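Local coordinates for protein 6-pyruvoyl tetrahydrobiopterin synthase (Plasmodium vivax, PDB 3LX3) that belongs to the 6-pyruvoyl tetrahydropterin synthase family and, as a six-chain assembly, binds zinc and 2-amino-1,5-dihydropteridine-4,6-dione, at residues E22-S27 with N53-L58; F37-G42 with S95-I100. All coordinates share one frame; numbering follows the deposited sequence. Where two conformers were deposited one is given.

Contact 1. Residues E22-S27 with N53-L58; sequences ELLVES and NVSLRL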
# COMPACT_ATOMS: atom_id res chain seq x y z
N GLU A 22 16.56 -14.42 -7.08
CA GLU A 22 15.23 -14.26 -7.68
C GLU A 22 14.93 -12.79 -7.78
O GLU A 22 14.98 -12.09 -6.79
CB GLU A 22 14.20 -14.95 -6.83
CG GLU A 22 12.79 -14.85 -7.27
CD GLU A 22 11.90 -15.60 -6.31
OE1 GLU A 22 11.23 -14.96 -5.46
OE2 GLU A 22 11.88 -16.83 -6.36
N LEU A 23 14.61 -12.32 -8.98
CA LEU A 23 14.28 -10.93 -9.19
C LEU A 23 12.76 -10.78 -9.35
O LEU A 23 12.11 -11.65 -9.97
CB LEU A 23 14.95 -10.39 -10.44
CG LEU A 23 16.46 -10.42 -10.44
CD1 LEU A 23 16.99 -9.71 -11.68
CD2 LEU A 23 17.11 -9.89 -9.17
N LEU A 24 12.23 -9.69 -8.82
CA LEU A 24 10.81 -9.35 -8.94
C LEU A 24 10.70 -7.93 -9.42
O LEU A 24 11.29 -7.02 -8.81
CB LEU A 24 10.10 -9.45 -7.59
CG LEU A 24 8.64 -8.95 -7.54
CD1 LEU A 24 7.74 -9.82 -8.39
CD2 LEU A 24 8.21 -8.97 -6.07
N VAL A 25 9.94 -7.74 -10.49
CA VAL A 25 9.58 -6.40 -10.88
C VAL A 25 8.04 -6.27 -10.87
O VAL A 25 7.31 -7.09 -11.41
CB VAL A 25 10.16 -5.96 -12.27
CG1 VAL A 25 11.67 -5.87 -12.19
CG2 VAL A 25 9.69 -6.86 -13.41
N GLU A 26 7.58 -5.21 -10.19
CA GLU A 26 6.17 -4.96 -9.95
C GLU A 26 5.91 -3.50 -9.81
O GLU A 26 6.61 -2.79 -9.11
CB GLU A 26 5.68 -5.73 -8.70
CG GLU A 26 5.98 -5.15 -7.35
CD GLU A 26 5.68 -6.16 -6.22
OE1 GLU A 26 4.74 -6.98 -6.37
OE2 GLU A 26 6.43 -6.15 -5.21
N SER A 27 4.85 -3.04 -10.43
CA SER A 27 4.58 -1.60 -10.46
C SER A 27 3.15 -1.34 -10.86
O SER A 27 2.64 -2.02 -11.74
CB SER A 27 5.48 -0.91 -11.50
OG SER A 27 5.37 0.53 -11.34
N ASN A 53 -3.05 -5.70 -13.54
CA ASN A 53 -1.66 -5.47 -13.19
C ASN A 53 -0.83 -6.75 -13.35
O ASN A 53 -1.33 -7.84 -13.10
CB ASN A 53 -1.60 -5.04 -11.73
CG ASN A 53 -0.25 -4.60 -11.35
OD1 ASN A 53 0.50 -5.36 -10.72
ND2 ASN A 53 0.13 -3.43 -11.80
N VAL A 54 0.42 -6.61 -13.79
CA VAL A 54 1.32 -7.72 -14.08
C VAL A 54 2.57 -7.53 -13.29
O VAL A 54 3.17 -6.45 -13.31
CB VAL A 54 1.77 -7.69 -15.59
CG1 VAL A 54 2.88 -8.74 -15.84
CG2 VAL A 54 0.62 -7.92 -16.47
N SER A 55 3.01 -8.60 -12.64
CA SER A 55 4.37 -8.65 -12.12
C SER A 55 5.13 -9.81 -12.72
O SER A 55 4.57 -10.81 -13.11
CB SER A 55 4.40 -8.72 -10.61
OG SER A 55 3.87 -9.93 -10.16
N LEU A 56 6.46 -9.67 -12.77
CA LEU A 56 7.34 -10.71 -13.30
C LEU A 56 8.38 -11.07 -12.26
O LEU A 56 9.02 -10.18 -11.68
CB LEU A 56 8.04 -10.21 -14.57
CG LEU A 56 9.18 -11.05 -15.14
CD1 LEU A 56 8.66 -12.37 -15.70
CD2 LEU A 56 9.91 -10.23 -16.23
N ARG A 57 8.53 -12.38 -12.05
CA ARG A 57 9.55 -12.95 -11.19
C ARG A 57 10.39 -13.91 -12.03
O ARG A 57 9.86 -14.64 -12.88
CB ARG A 57 8.89 -13.69 -10.04
CG ARG A 57 9.78 -14.38 -9.03
CD ARG A 57 8.89 -14.87 -7.85
NE ARG A 57 7.76 -13.95 -7.57
CZ ARG A 57 7.47 -13.36 -6.41
NH1 ARG A 57 8.17 -13.57 -5.31
NH2 ARG A 57 6.41 -12.56 -6.34
N LEU A 58 11.68 -13.93 -11.76
CA LEU A 58 12.55 -14.87 -12.45
C LEU A 58 13.68 -15.29 -11.54
O LEU A 58 13.93 -14.64 -10.51
CB LEU A 58 13.07 -14.30 -13.77
CG LEU A 58 13.88 -12.98 -13.79
CD1 LEU A 58 15.30 -13.18 -13.29
CD2 LEU A 58 13.90 -12.43 -15.21
O HOH W 1 3.11 -5.19 -11.07
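Glu22 and Arg57 meet on one face of an antiparallel strand pair, their side chains crossing at a slant. Glu22 runs out with CG anti to the backbone N (chi1 178°) and stays extended, which lays its CG and CD along the aliphatic part of Arg57, with CG 3.5 Å from Arg57 CG. Arg57 also starts extended but bends at chi3 (-34°), which turns its guanidinium toward Leu24. Arg57 NH1 and Glu22 OE1 form a salt bridge at 3.4 Å, with only a weak hydrogen bond in it; OE1 arrives at the guanidinium edge with the two planes 76° apart. Each group has a stronger partner: Glu22 with Arg59, Arg57 with Glu163. Leu24 lies over one face of the guanidinium, its CD1 3.7 Å from Arg57 NH2.

On the other face, Leu23 lies beside Leu58 and Val25 beside Leu56, each pair pointing the same way; Val25 CG2 comes 3.9 Å from Leu56 CB. These two are the hydrogen-bonded pairs, with Val25 N giving a nearly straight 2.9 Å bond to Leu56 O. Toward Ser27 the strands are joined by a side-chain bond, Asn53 ND2 to Ser27 O at 2.9 Å. Ser27 O lies in the plane of the Asn53 amide, whereas ND2 sits above the Ser27 carbonyl plane. A water accepts from Ser27 N at 2.8 Å and lies within donating reach of Asn53 OD1 and Val54 O.

The Leu23, Val25, Leu56 and Leu58 face packs on helix 71-85, through Phe71, Leu74 and Val78. Strand 161-167 flanks 53-58 on its other edge, while 22-27 pairs antiparallel with a strand of the second subunit, carrying the sheet across the interface. Leu23 also touches a bound 2-amino-1,5-dihydropteridine-4,6-dione there.

Contact 2. Residues F37-G42 with S95-I100; sequences FIAFKG and SDVLNI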
# COMPACT_ATOMS: atom_id res chain seq x y z
N PHE A 37 -15.49 -9.67 -20.58
CA PHE A 37 -16.46 -10.43 -19.80
C PHE A 37 -16.11 -11.91 -19.93
O PHE A 37 -15.76 -12.41 -21.01
CB PHE A 37 -17.95 -10.12 -20.19
CG PHE A 37 -18.33 -10.47 -21.60
CD1 PHE A 37 -18.82 -11.73 -21.93
CD2 PHE A 37 -18.30 -9.49 -22.58
CE1 PHE A 37 -19.24 -12.01 -23.22
CE2 PHE A 37 -18.69 -9.77 -23.86
CZ PHE A 37 -19.15 -11.04 -24.18
N ILE A 38 -16.29 -12.63 -18.83
CA ILE A 38 -16.14 -14.10 -18.79
C ILE A 38 -17.36 -14.76 -19.40
O ILE A 38 -18.49 -14.38 -19.10
CB ILE A 38 -16.04 -14.59 -17.32
CG1 ILE A 38 -14.77 -14.05 -16.64
CG2 ILE A 38 -16.12 -16.15 -17.25
CD1 ILE A 38 -13.47 -14.47 -17.24
N ALA A 39 -17.14 -15.75 -20.26
CA ALA A 39 -18.18 -16.63 -20.73
C ALA A 39 -17.63 -18.03 -20.80
O ALA A 39 -16.56 -18.25 -21.34
CB ALA A 39 -18.68 -16.21 -22.15
N PHE A 40 -18.38 -18.98 -20.27
CA PHE A 40 -18.09 -20.42 -20.41
C PHE A 40 -19.41 -21.18 -20.46
O PHE A 40 -20.45 -20.57 -20.46
CB PHE A 40 -17.11 -20.95 -19.32
CG PHE A 40 -17.51 -20.69 -17.89
CD1 PHE A 40 -18.40 -21.54 -17.22
CD2 PHE A 40 -16.88 -19.69 -17.17
CE1 PHE A 40 -18.71 -21.34 -15.87
CE2 PHE A 40 -17.19 -19.49 -15.82
CZ PHE A 40 -18.12 -20.32 -15.19
N LYS A 41 -19.40 -22.50 -20.54
CA LYS A 41 -20.65 -23.25 -20.73
C LYS A 41 -21.56 -23.02 -19.55
O LYS A 41 -21.18 -23.27 -18.40
CB LYS A 41 -20.35 -24.75 -20.89
CG LYS A 41 -19.75 -25.12 -22.23
CD LYS A 41 -20.78 -24.97 -23.35
CE LYS A 41 -20.23 -25.36 -24.72
NZ LYS A 41 -21.26 -24.98 -25.76
N GLY A 42 -22.73 -22.50 -19.83
CA GLY A 42 -23.72 -22.17 -18.81
C GLY A 42 -23.58 -20.86 -18.05
O GLY A 42 -24.34 -20.61 -17.13
N SER A 95 -12.86 -18.89 -27.89
CA SER A 95 -13.98 -19.25 -27.03
C SER A 95 -14.92 -20.19 -27.74
O SER A 95 -15.34 -19.92 -28.89
CB SER A 95 -14.77 -18.01 -26.66
OG SER A 95 -15.89 -18.38 -25.84
N ASP A 96 -15.35 -21.22 -27.02
CA ASP A 96 -16.28 -22.18 -27.56
C ASP A 96 -17.72 -21.81 -27.28
O ASP A 96 -18.63 -22.53 -27.70
CB ASP A 96 -15.97 -23.59 -27.03
CG ASP A 96 -16.03 -23.69 -25.50
OD1 ASP A 96 -15.94 -22.69 -24.76
OD2 ASP A 96 -16.15 -24.85 -25.02
N VAL A 97 -17.95 -20.68 -26.61
CA VAL A 97 -19.31 -20.24 -26.28
C VAL A 97 -19.65 -18.87 -26.83
O VAL A 97 -20.70 -18.30 -26.50
CB VAL A 97 -19.57 -20.27 -24.77
CG1 VAL A 97 -19.48 -21.68 -24.21
CG2 VAL A 97 -18.62 -19.36 -24.01
N LEU A 98 -18.76 -18.28 -27.61
CA LEU A 98 -19.01 -17.00 -28.25
C LEU A 98 -18.93 -17.18 -29.75
O LEU A 98 -18.06 -17.92 -30.24
CB LEU A 98 -17.99 -15.93 -27.86
CG LEU A 98 -17.86 -15.65 -26.38
CD1 LEU A 98 -16.69 -14.67 -26.14
CD2 LEU A 98 -19.16 -15.13 -25.82
N ASN A 99 -19.87 -16.55 -30.47
CA ASN A 99 -19.86 -16.46 -31.93
C ASN A 99 -19.32 -15.12 -32.31
O ASN A 99 -19.92 -14.10 -32.01
CB ASN A 99 -21.29 -16.67 -32.44
CG ASN A 99 -21.40 -16.67 -33.93
OD1 ASN A 99 -20.85 -15.82 -34.60
ND2 ASN A 99 -22.20 -17.59 -34.46
N ILE A 100 -18.14 -15.07 -32.90
CA ILE A 100 -17.40 -13.83 -33.14
C ILE A 100 -17.49 -13.57 -34.64
O ILE A 100 -16.97 -14.37 -35.42
CB ILE A 100 -15.93 -13.92 -32.67
CG1 ILE A 100 -15.87 -14.23 -31.16
CG2 ILE A 100 -15.18 -12.62 -33.05
CD1 ILE A 100 -14.46 -14.52 -30.58
O HOH W 2 -15.07 -17.25 -23.45
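Ala39 and Phe40 form a short extended piece of backbone that faces the turn at Ser95-Val97, and the two segments approach without direct backbone pairing: the nearest alpha carbons, those of Phe40 and Val97, are 6.0 Å apart. The turn is an ST turn, in which Ser95 OG accepts from Val97 N at 3.2 Å. The same OG donates to a water at 2.8 Å, and the water in turn donates to Ala39 O, so one hydroxyl both shapes the turn and ties it to the facing backbone.

Val97 is the centre of the packing. With CG1 anti to its carbonyl carbon (chi1 -63°), its two methyls divide the work. CG2 rests against Ala39, 3.7 Å from Ala39 CB, and CG1 meets the Lys41 chain, 3.6 Å from Lys41 CD. Lys41 bends at chi2 (-70°) and then runs straight, drawing its methylene groups across that methyl. Its ammonium does not reach the Asp96 carboxylate, NZ standing 5.2 Å from OD2, and has a long, weak ion pair with Glu112 instead. Leu98 CD2 touches both Ala39 CB, at 3.9 Å, and Phe37 CE1, at 4.1 Å; it approaches the ring obliquely as the two side chains slide past each other in opposite directions.

This packs the end of strand 20-40 and the residues just after it against the turn that leads into strand 98-103. Strand 106-111, the antiparallel neighbour of 98-103, adds Ile109 and Cys111 against Leu98, Cys111 also meeting Phe37, whose ring stacks with Tyr117 of strand 116-120. Ile38 and Phe40 pack on Tyr67 and Asp65 of the third subunit.

From the N terminus, the chain enters strand 20-40, whose beginning belongs to contact 1 and whose end belongs to contact 2. It turns through strand 43-44 and returns along strand 48-61, where contact 1 closes a loop of 25 intervening residues. Helix 71-85 and strand 89-92 follow before residues 95-100 come back to 37-42 and close contact 2, with 52 residues between. The segments alternate along the sequence, so the two loops cross. Contact 1 joins neighbouring strands within the five-stranded sheet; contact 2 ties that sheet's long first strand to the three-stranded one. Their centres lie 31 Å apart, on opposite sides of the chain's centre.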